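Local coordinates for actin depolymerization factor 2 (Plasmodium berghei, PDB 2XFA), which probably binds actin and regulates filament turnover in the malaria parasite, at residues K30-K35 with D45-D50; D57-R62 with I75-P80; I95-G100 with I130-N135. All blocks are in the same frame, centred on the assembly; numbering follows the deposited sequence.

Contact 1 (K30-K35 with D45-D50); sequences KYIIYK and DVLEHD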
loop_
_atom_site.group_PDB
_atom_site.type_symbol
_atom_site.label_atom_id
_atom_site.label_comp_id
_atom_site.label_asym_id
_atom_site.label_seq_id
_atom_site.Cartn_x
_atom_site.Cartn_y
_atom_site.Cartn_z
ATOM N N LYS A 30 -7.154 6.688 -5.877
ATOM C CA LYS A 30 -6.339 5.769 -6.657
ATOM C C LYS A 30 -5.388 4.951 -5.777
ATOM O O LYS A 30 -5.088 3.807 -6.090
ATOM C CB LYS A 30 -5.547 6.517 -7.724
ATOM C CG LYS A 30 -5.333 5.714 -8.990
ATOM C CD LYS A 30 -6.650 5.484 -9.697
ATOM C CE LYS A 30 -6.500 4.511 -10.851
ATOM N NZ LYS A 30 -7.820 4.190 -11.469
ATOM N N TYR A 31 -4.869 5.562 -4.713
ATOM C CA TYR A 31 -4.075 4.839 -3.749
ATOM C C TYR A 31 -4.162 5.512 -2.407
ATOM O O TYR A 31 -4.516 6.670 -2.306
ATOM C CB TYR A 31 -2.604 4.636 -4.168
ATOM C CG TYR A 31 -1.736 5.869 -4.227
ATOM C CD1 TYR A 31 -1.114 6.362 -3.094
ATOM C CD2 TYR A 31 -1.518 6.523 -5.420
ATOM C CE1 TYR A 31 -0.318 7.477 -3.148
ATOM C CE2 TYR A 31 -0.718 7.644 -5.483
ATOM C CZ TYR A 31 -0.124 8.115 -4.343
ATOM O OH TYR A 31 0.668 9.228 -4.403
ATOM N N ILE A 32 -3.880 4.748 -1.369
ATOM C CA ILE A 32 -3.913 5.278 -0.021
ATOM C C ILE A 32 -2.629 4.784 0.576
ATOM O O ILE A 32 -2.249 3.650 0.317
ATOM C CB ILE A 32 -5.042 4.697 0.803
ATOM C CG1 ILE A 32 -6.385 4.936 0.115
ATOM C CG2 ILE A 32 -5.037 5.309 2.195
ATOM C CD1 ILE A 32 -7.474 3.949 0.563
ATOM N N ILE A 33 -1.944 5.648 1.328
ATOM C CA ILE A 33 -0.800 5.229 2.112
ATOM C C ILE A 33 -1.186 5.418 3.582
ATOM O O ILE A 33 -1.736 6.442 3.941
ATOM C CB ILE A 33 0.468 6.045 1.740
ATOM C CG1 ILE A 33 0.869 5.731 0.298
ATOM C CG2 ILE A 33 1.628 5.677 2.637
ATOM C CD1 ILE A 33 1.940 6.586 -0.230
ATOM N N TYR A 34 -0.936 4.405 4.408
ATOM C CA TYR A 34 -1.289 4.428 5.822
ATOM C C TYR A 34 -0.023 4.397 6.632
ATOM O O TYR A 34 0.980 3.852 6.176
ATOM C CB TYR A 34 -2.048 3.148 6.210
ATOM C CG TYR A 34 -3.356 2.951 5.530
ATOM C CD1 TYR A 34 -4.507 3.537 6.027
ATOM C CD2 TYR A 34 -3.455 2.162 4.393
ATOM C CE1 TYR A 34 -5.722 3.344 5.415
ATOM C CE2 TYR A 34 -4.657 1.974 3.769
ATOM C CZ TYR A 34 -5.794 2.568 4.291
ATOM O OH TYR A 34 -7.005 2.381 3.680
ATOM N N LYS A 35 -0.079 4.894 7.866
ATOM C CA LYS A 35 1.083 4.804 8.714
ATOM C C LYS A 35 0.655 4.584 10.151
ATOM O O LYS A 35 -0.506 4.761 10.502
ATOM C CB LYS A 35 1.886 6.103 8.635
ATOM C CG LYS A 35 1.152 7.257 9.265
ATOM C CD LYS A 35 1.788 8.608 8.930
ATOM C CE LYS A 35 1.730 9.535 10.149
ATOM N NZ LYS A 35 1.172 10.878 9.827
ATOM N N ASP A 45 -2.061 8.421 5.712
ATOM C CA ASP A 45 -0.954 9.344 5.539
ATOM C C ASP A 45 -1.139 10.177 4.265
ATOM O O ASP A 45 -0.949 11.390 4.269
ATOM C CB ASP A 45 0.351 8.562 5.484
ATOM C CG ASP A 45 1.550 9.443 5.155
ATOM O OD1 ASP A 45 1.506 10.662 5.470
ATOM O OD2 ASP A 45 2.540 8.909 4.592
ATOM N N VAL A 46 -1.518 9.513 3.178
ATOM C CA VAL A 46 -1.664 10.159 1.878
ATOM C C VAL A 46 -2.827 9.543 1.124
ATOM O O VAL A 46 -3.063 8.320 1.202
ATOM C CB VAL A 46 -0.398 9.945 0.991
ATOM C CG1 VAL A 46 -0.592 10.533 -0.400
ATOM C CG2 VAL A 46 0.846 10.504 1.654
ATOM N N LEU A 47 -3.539 10.389 0.387
ATOM C CA LEU A 47 -4.607 9.957 -0.504
ATOM C C LEU A 47 -4.384 10.546 -1.882
ATOM O O LEU A 47 -4.262 11.759 -2.017
ATOM C CB LEU A 47 -5.960 10.463 0.004
ATOM C CG LEU A 47 -6.596 9.730 1.180
ATOM C CD1 LEU A 47 -7.745 10.530 1.751
ATOM C CD2 LEU A 47 -7.087 8.387 0.732
ATOM N N GLU A 48 -4.351 9.711 -2.911
ATOM C CA GLU A 48 -4.342 10.227 -4.273
ATOM C C GLU A 48 -5.753 10.229 -4.834
ATOM O O GLU A 48 -6.310 9.173 -5.119
ATOM C CB GLU A 48 -3.416 9.414 -5.171
ATOM C CG GLU A 48 -3.052 10.095 -6.489
ATOM C CD GLU A 48 -2.181 11.328 -6.291
ATOM O OE1 GLU A 48 -0.945 11.180 -6.153
ATOM O OE2 GLU A 48 -2.733 12.448 -6.270
ATOM N N HIS A 49 -6.320 11.425 -4.983
ATOM C CA HIS A 49 -7.680 11.614 -5.489
ATOM C C HIS A 49 -7.761 11.647 -7.015
ATOM O O HIS A 49 -8.857 11.637 -7.577
ATOM C CB HIS A 49 -8.265 12.929 -4.964
ATOM C CG HIS A 49 -8.422 12.981 -3.477
ATOM N ND1 HIS A 49 -9.391 12.267 -2.808
ATOM C CD2 HIS A 49 -7.748 13.682 -2.536
ATOM C CE1 HIS A 49 -9.300 12.518 -1.511
ATOM N NE2 HIS A 49 -8.313 13.372 -1.321
ATOM N N ASP A 50 -6.614 11.715 -7.684
ATOM C CA ASP A 50 -6.595 11.843 -9.139
ATOM C C ASP A 50 -7.081 10.571 -9.830
ATOM O O ASP A 50 -6.282 9.735 -10.259
ATOM C CB ASP A 50 -5.197 12.203 -9.627
ATOM C CG ASP A 50 -5.177 12.620 -11.087
ATOM O OD1 ASP A 50 -6.144 12.311 -11.823
ATOM O OD2 ASP A 50 -4.185 13.261 -11.500
#
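Y31 sets CG between its backbone N and carbonyl carbon (chi1 68°), and E48 swings CG anti to its own N (chi1 -164°) before bending at chi2; together these turns lay the E48 chain against the tyrosine ring. The two residues face each other across the beta hairpin of strands 31-37 and 41-48, part of the mixed sheet at the centre of the ADF/cofilin fold. E48 CB sits over one face of the Y31 ring, 3.6 Å from its centroid, in a CH-pi contact displaced toward the rim. Beyond it the carboxylate stands 77° from the ring plane and makes a salt bridge with R62, so a residue with both an aliphatic stem to lie on the ring and a charged end suits position 48. The phenol of Y31 is hydrogen-bonded to N66. I33 and V46, beta-branched residues at ease in extended chain, meet on the same side of the sheet, CB to CB. On the other face, where helix 14-24 packs, I32 CG1 lies alongside L47 CD2 at 3.6 Å, the two side chains pointing the same way. Antiparallel backbone bonds hold the strands, and the pairing runs past the strand end, where K30 N gives a nearly straight bond to E48 O at 2.7 Å. At the other end D45 and V46 both oppose I33, a classic beta bulge. D45 has its own charged partner in R73, while its CB rests against the aliphatic part of K35, with K35 CD 3.7 Å from D45 CB. The bulge leaves one carbonyl gripped twice: I33 O accepts from D45 N at 2.7 Å and from V46 N at a longer 3.2 Å.

Contact 2 (D57-R62 with I75-P80); sequences DNIIMR and IIADMP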
loop_
_atom_site.group_PDB
_atom_site.type_symbol
_atom_site.label_atom_id
_atom_site.label_comp_id
_atom_site.label_asym_id
_atom_site.label_seq_id
_atom_site.Cartn_x
_atom_site.Cartn_y
_atom_site.Cartn_z
ATOM N N ASP A 57 2.941 2.323 -14.395
ATOM C CA ASP A 57 4.245 2.890 -14.149
ATOM C C ASP A 57 4.112 4.266 -13.534
ATOM O O ASP A 57 4.834 4.593 -12.600
ATOM C CB ASP A 57 4.990 2.918 -15.455
ATOM C CG ASP A 57 4.775 1.635 -16.232
ATOM O OD1 ASP A 57 5.537 0.674 -15.994
ATOM O OD2 ASP A 57 3.809 1.565 -17.029
ATOM N N ASN A 58 3.154 5.053 -14.001
ATOM C CA ASN A 58 2.954 6.346 -13.370
ATOM C C ASN A 58 2.416 6.215 -11.958
ATOM O O ASN A 58 2.756 7.004 -11.083
ATOM C CB ASN A 58 2.058 7.258 -14.201
ATOM C CG ASN A 58 2.575 8.687 -14.243
ATOM O OD1 ASN A 58 2.265 9.504 -13.373
ATOM N ND2 ASN A 58 3.387 8.990 -15.252
ATOM N N ILE A 59 1.576 5.224 -11.699
ATOM C CA ILE A 59 1.047 5.155 -10.352
ATOM C C ILE A 59 2.140 4.699 -9.366
ATOM O O ILE A 59 2.257 5.237 -8.274
ATOM C CB ILE A 59 -0.278 4.351 -10.281
ATOM C CG1 ILE A 59 -0.804 4.312 -8.856
ATOM C CG2 ILE A 59 -0.088 2.942 -10.779
ATOM C CD1 ILE A 59 -0.297 3.155 -8.105
ATOM N N ILE A 60 2.930 3.714 -9.775
ATOM C CA ILE A 60 4.075 3.216 -9.026
ATOM C C ILE A 60 5.082 4.358 -8.758
ATOM O O ILE A 60 5.598 4.489 -7.647
ATOM C CB ILE A 60 4.777 2.081 -9.802
ATOM C CG1 ILE A 60 3.882 0.833 -9.870
ATOM C CG2 ILE A 60 6.130 1.744 -9.192
ATOM C CD1 ILE A 60 4.316 -0.152 -10.957
ATOM N N MET A 61 5.305 5.206 -9.758
ATOM C CA MET A 61 6.185 6.368 -9.580
ATOM C C MET A 61 5.645 7.321 -8.516
ATOM O O MET A 61 6.388 7.778 -7.632
ATOM C CB MET A 61 6.392 7.086 -10.908
ATOM C CG MET A 61 7.265 8.311 -10.827
ATOM S SD MET A 61 7.149 9.252 -12.358
ATOM C CE MET A 61 5.390 9.585 -12.415
ATOM N N ARG A 62 4.349 7.610 -8.589
ATOM C CA ARG A 62 3.721 8.503 -7.616
ATOM C C ARG A 62 3.772 7.938 -6.197
ATOM O O ARG A 62 4.017 8.658 -5.239
ATOM C CB ARG A 62 2.269 8.756 -8.008
ATOM C CG ARG A 62 2.112 9.406 -9.374
ATOM C CD ARG A 62 2.044 10.900 -9.266
ATOM N NE ARG A 62 0.686 11.358 -9.001
ATOM C CZ ARG A 62 -0.108 11.905 -9.916
ATOM N NH1 ARG A 62 0.311 12.067 -11.169
ATOM N NH2 ARG A 62 -1.327 12.295 -9.576
ATOM N N ILE A 75 0.584 0.401 1.831
ATOM C CA ILE A 75 -0.023 1.067 0.704
ATOM C C ILE A 75 -1.138 0.185 0.126
ATOM O O ILE A 75 -0.948 -1.015 -0.074
ATOM C CB ILE A 75 1.041 1.344 -0.394
ATOM C CG1 ILE A 75 2.232 2.124 0.201
ATOM C CG2 ILE A 75 0.438 2.087 -1.565
ATOM C CD1 ILE A 75 3.485 1.276 0.290
ATOM N N ILE A 76 -2.298 0.785 -0.104
ATOM C CA ILE A 76 -3.321 0.159 -0.908
ATOM C C ILE A 76 -3.425 0.919 -2.238
ATOM O O ILE A 76 -3.592 2.136 -2.239
ATOM C CB ILE A 76 -4.678 0.133 -0.171
ATOM C CG1 ILE A 76 -4.551 -0.684 1.118
ATOM C CG2 ILE A 76 -5.759 -0.489 -1.061
ATOM C CD1 ILE A 76 -5.784 -0.654 1.978
ATOM N N ALA A 77 -3.344 0.190 -3.351
ATOM C CA ALA A 77 -3.365 0.776 -4.680
ATOM C C ALA A 77 -4.316 0.027 -5.604
ATOM O O ALA A 77 -4.288 -1.192 -5.668
ATOM C CB ALA A 77 -1.989 0.739 -5.275
ATOM N N ASP A 78 -5.128 0.771 -6.343
ATOM C CA ASP A 78 -5.978 0.202 -7.394
ATOM C C ASP A 78 -5.192 0.197 -8.704
ATOM O O ASP A 78 -5.139 1.204 -9.403
ATOM C CB ASP A 78 -7.232 1.049 -7.535
ATOM C CG ASP A 78 -8.428 0.257 -8.027
ATOM O OD1 ASP A 78 -8.313 -0.978 -8.210
ATOM O OD2 ASP A 78 -9.492 0.883 -8.223
ATOM N N MET A 79 -4.553 -0.927 -9.011
ATOM C CA MET A 79 -3.647 -1.016 -10.153
ATOM C C MET A 79 -4.373 -1.349 -11.448
ATOM O O MET A 79 -5.109 -2.328 -11.509
ATOM C CB MET A 79 -2.591 -2.086 -9.886
ATOM C CG MET A 79 -1.752 -1.809 -8.659
ATOM S SD MET A 79 -0.920 -0.219 -8.844
ATOM C CE MET A 79 0.492 -0.473 -7.774
ATOM N N PRO A 80 -4.157 -0.541 -12.497
ATOM C CA PRO A 80 -4.773 -0.783 -13.806
ATOM C C PRO A 80 -4.033 -1.886 -14.543
ATOM O O PRO A 80 -2.973 -1.631 -15.112
ATOM C CB PRO A 80 -4.582 0.552 -14.546
ATOM C CG PRO A 80 -3.984 1.518 -13.535
ATOM C CD PRO A 80 -3.334 0.678 -12.492
#
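Helix 56-65 packs on one face of the central sheet through I59 and I60, whose side chains close on M79 and its neighbours in strand 73-81. I59 does most of the touching. Its CG1 points directly away from the backbone N (chi1 -180°), which carries CD1 out from the helix toward the strand, and this methyl lies 3.5 Å from M79 SD. The I59 and M79 side chains cross at about a right angle, and the thioether rests against both branches of the isoleucine, with I59 CG2 3.8 Å from M79 SD. M79 turns at chi2 (-59°), a bend that brings its end nearer the helix; a flexible, unbranched chain with a polarizable sulfur is well suited to bridge the two elements. Segment 57-62 of the helix runs roughly antiparallel to segment 75-80 of the strand, at 153° between their directions, and the axes of these segments approach to 9.0 Å. That spacing is bridged by side chains alone, without a hydrogen bond between the segments. This is the layered alpha/beta plan of the ADF/cofilin fold, with helices flanking a central mixed sheet: helix 56-65 shares this face with helix 137-146, whose L141 touches both I60 and M79. A77, with only a methyl to offer, lets the isoleucine come close to the strand, its CB 4.1 Å from I59 CD1. P80 CD meets the other branch, I59 CG2, at 4.3 Å, while the edge of this patch is made by I60. Its CB heads neither to the strand nor from it, but I60 CG1 comes to M79 CE at 4.2 Å, again with the two side chains at about a right angle.

Contact 3 (I95-G100 with I130-N135); sequences IFWSPG and ITCDIN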
loop_
_atom_site.group_PDB
_atom_site.type_symbol
_atom_site.label_atom_id
_atom_site.label_comp_id
_atom_site.label_asym_id
_atom_site.label_seq_id
_atom_site.Cartn_x
_atom_site.Cartn_y
_atom_site.Cartn_z
ATOM N N ILE A 95 0.380 -3.329 -0.190
ATOM C CA ILE A 95 1.834 -3.394 -0.201
ATOM C C ILE A 95 2.348 -2.984 1.153
ATOM O O ILE A 95 1.975 -1.942 1.677
ATOM C CB ILE A 95 2.417 -2.442 -1.257
ATOM C CG1 ILE A 95 1.864 -2.801 -2.636
ATOM C CG2 ILE A 95 3.959 -2.444 -1.222
ATOM C CD1 ILE A 95 1.930 -1.629 -3.625
ATOM N N PHE A 96 3.181 -3.828 1.729
ATOM C CA PHE A 96 3.840 -3.499 2.969
ATOM C C PHE A 96 5.273 -3.097 2.615
ATOM O O PHE A 96 6.120 -3.941 2.271
ATOM C CB PHE A 96 3.800 -4.681 3.936
ATOM C CG PHE A 96 4.598 -4.480 5.203
ATOM C CD1 PHE A 96 4.845 -3.199 5.708
ATOM C CD2 PHE A 96 5.082 -5.577 5.899
ATOM C CE1 PHE A 96 5.581 -3.037 6.874
ATOM C CE2 PHE A 96 5.822 -5.421 7.065
ATOM C CZ PHE A 96 6.069 -4.164 7.562
ATOM N N TRP A 97 5.510 -1.793 2.674
ATOM C CA TRP A 97 6.843 -1.207 2.453
ATOM C C TRP A 97 7.607 -1.231 3.757
ATOM O O TRP A 97 7.217 -0.579 4.739
ATOM C CB TRP A 97 6.689 0.224 1.996
ATOM C CG TRP A 97 7.979 1.029 1.882
ATOM C CD1 TRP A 97 8.237 2.220 2.498
ATOM C CD2 TRP A 97 9.153 0.722 1.109
ATOM N NE1 TRP A 97 9.500 2.690 2.145
ATOM C CE2 TRP A 97 10.087 1.785 1.310
ATOM C CE3 TRP A 97 9.504 -0.325 0.262
ATOM C CZ2 TRP A 97 11.350 1.816 0.692
ATOM C CZ3 TRP A 97 10.760 -0.308 -0.337
ATOM C CH2 TRP A 97 11.670 0.757 -0.114
ATOM N N SER A 98 8.668 -2.021 3.772
ATOM C CA SER A 98 9.467 -2.190 4.960
ATOM C C SER A 98 10.951 -2.129 4.622
ATOM O O SER A 98 11.588 -3.167 4.449
ATOM C CB SER A 98 9.134 -3.537 5.625
ATOM O OG SER A 98 9.805 -3.672 6.866
ATOM N N PRO A 99 11.513 -0.908 4.533
ATOM C CA PRO A 99 12.912 -0.753 4.102
ATOM C C PRO A 99 13.907 -1.072 5.200
ATOM O O PRO A 99 13.587 -1.013 6.390
ATOM C CB PRO A 99 13.015 0.738 3.710
ATOM C CG PRO A 99 12.021 1.423 4.539
ATOM C CD PRO A 99 10.867 0.391 4.796
ATOM N N GLY A 100 15.123 -1.395 4.782
ATOM C CA GLY A 100 16.170 -1.808 5.695
ATOM C C GLY A 100 16.638 -0.753 6.673
ATOM O O GLY A 100 17.075 -1.098 7.773
ATOM N N ILE A 130 7.630 -5.640 0.362
ATOM C CA ILE A 130 8.818 -5.122 -0.313
ATOM C C ILE A 130 9.787 -4.504 0.703
ATOM O O ILE A 130 9.442 -3.612 1.470
ATOM C CB ILE A 130 8.448 -4.055 -1.351
ATOM C CG1 ILE A 130 7.494 -4.638 -2.392
ATOM C CG2 ILE A 130 9.705 -3.520 -2.037
ATOM C CD1 ILE A 130 7.155 -3.667 -3.511
ATOM N N THR A 131 11.023 -4.978 0.679
ATOM C CA THR A 131 11.998 -4.597 1.678
ATOM C C THR A 131 13.312 -4.139 1.011
ATOM O O THR A 131 14.346 -4.019 1.663
ATOM C CB THR A 131 12.274 -5.806 2.577
ATOM O OG1 THR A 131 13.164 -5.435 3.637
ATOM C CG2 THR A 131 12.865 -6.952 1.751
ATOM N N CYS A 132 13.273 -3.898 -0.292
ATOM C CA CYS A 132 14.482 -3.510 -1.014
ATOM C C CYS A 132 14.882 -2.075 -0.644
ATOM O O CYS A 132 14.318 -1.484 0.286
ATOM C CB CYS A 132 14.277 -3.655 -2.529
ATOM S SG CYS A 132 12.863 -2.710 -3.164
ATOM N N ASP A 133 15.882 -1.536 -1.334
ATOM C CA ASP A 133 16.218 -0.116 -1.185
ATOM C C ASP A 133 15.215 0.709 -1.988
ATOM O O ASP A 133 14.715 0.257 -3.035
ATOM C CB ASP A 133 17.648 0.184 -1.681
ATOM C CG ASP A 133 18.092 1.612 -1.324
ATOM O OD1 ASP A 133 17.879 2.534 -2.141
ATOM O OD2 ASP A 133 18.610 1.812 -0.208
ATOM N N ILE A 134 14.947 1.930 -1.528
ATOM C CA ILE A 134 14.038 2.818 -2.232
ATOM C C ILE A 134 14.386 2.939 -3.732
ATOM O O ILE A 134 13.482 3.117 -4.538
ATOM C CB ILE A 134 14.005 4.229 -1.633
ATOM C CG1 ILE A 134 12.916 5.049 -2.317
ATOM C CG2 ILE A 134 15.346 4.955 -1.853
ATOM C CD1 ILE A 134 11.537 4.551 -2.047
ATOM N N ASN A 135 15.681 2.885 -4.082
ATOM C CA ASN A 135 16.131 2.910 -5.483
ATOM C C ASN A 135 15.600 1.786 -6.384
ATOM O O ASN A 135 15.593 1.920 -7.615
ATOM C CB ASN A 135 17.660 2.866 -5.564
ATOM C CG ASN A 135 18.287 4.159 -5.124
ATOM O OD1 ASN A 135 17.615 5.193 -5.043
ATOM N ND2 ASN A 135 19.574 4.113 -4.824
#
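W97 turns the benzo edge of its indole toward segment 130-135, and the side chains there gather round that rim. I130 CG2 lies at the edge in the ring plane, 3.8 Å from W97 CZ3, while the I134 side chain crosses the tryptophan at about a right angle and brings CD1 to within 3.9 Å of W97 CZ2. A chi1 of 173° swings the indole away from its own backbone N and along the start of the loop, and the length of its benzo edge lets a single residue reach both I130 and I134. One ring face is met from within its own segment by P99 CD, near the rim. The indole N-H is spent elsewhere, on the carbonyl of K68, and F137 meets the ring edge-to-face. Along the backbone W97 and I130 form a parallel bridge, joining strand 89-97 to the edge strand 126-130 of the ADF/cofilin sheet. I130 is held by both its N-H and its carbonyl: its N donates to F96 O at 3.0 Å, and S98 N donates to I130 O at 2.9 Å. As the strands end, a threonine side chain carries the pairing one step further: T131 OG1 donates to S98 O at 2.9 Å, nearly in line with the carbonyl bond. Next in the loop, D133 suits its position as a short acceptor, its OD1 taking the N-H of N135, with D133 OD1 3.0 Å from N135 N, in an Asx turn that leads toward helix 137-146, while N69 binds its other oxygen.

Following the chain from the N terminus, contact 1 comes first and closes the tight hairpin of strands 31-37 and 41-48. Contact 2 then closes a loop of 12 residues between segments 57-62 and 75-80, and contact 3 closes the longest loop, which carries helix 104-118 and strand 126-130. The three lie in series, so none nests within or crosses another. The sheet unites them: strand 73-81 pairs with strand 31-37 of contact 1, where I76 O meets I32 N, and with strand 89-97 of contact 3, where I75 O meets I95 N. Contacts 1 and 3, about 17 Å apart between centres, do not touch; contact 2 touches both.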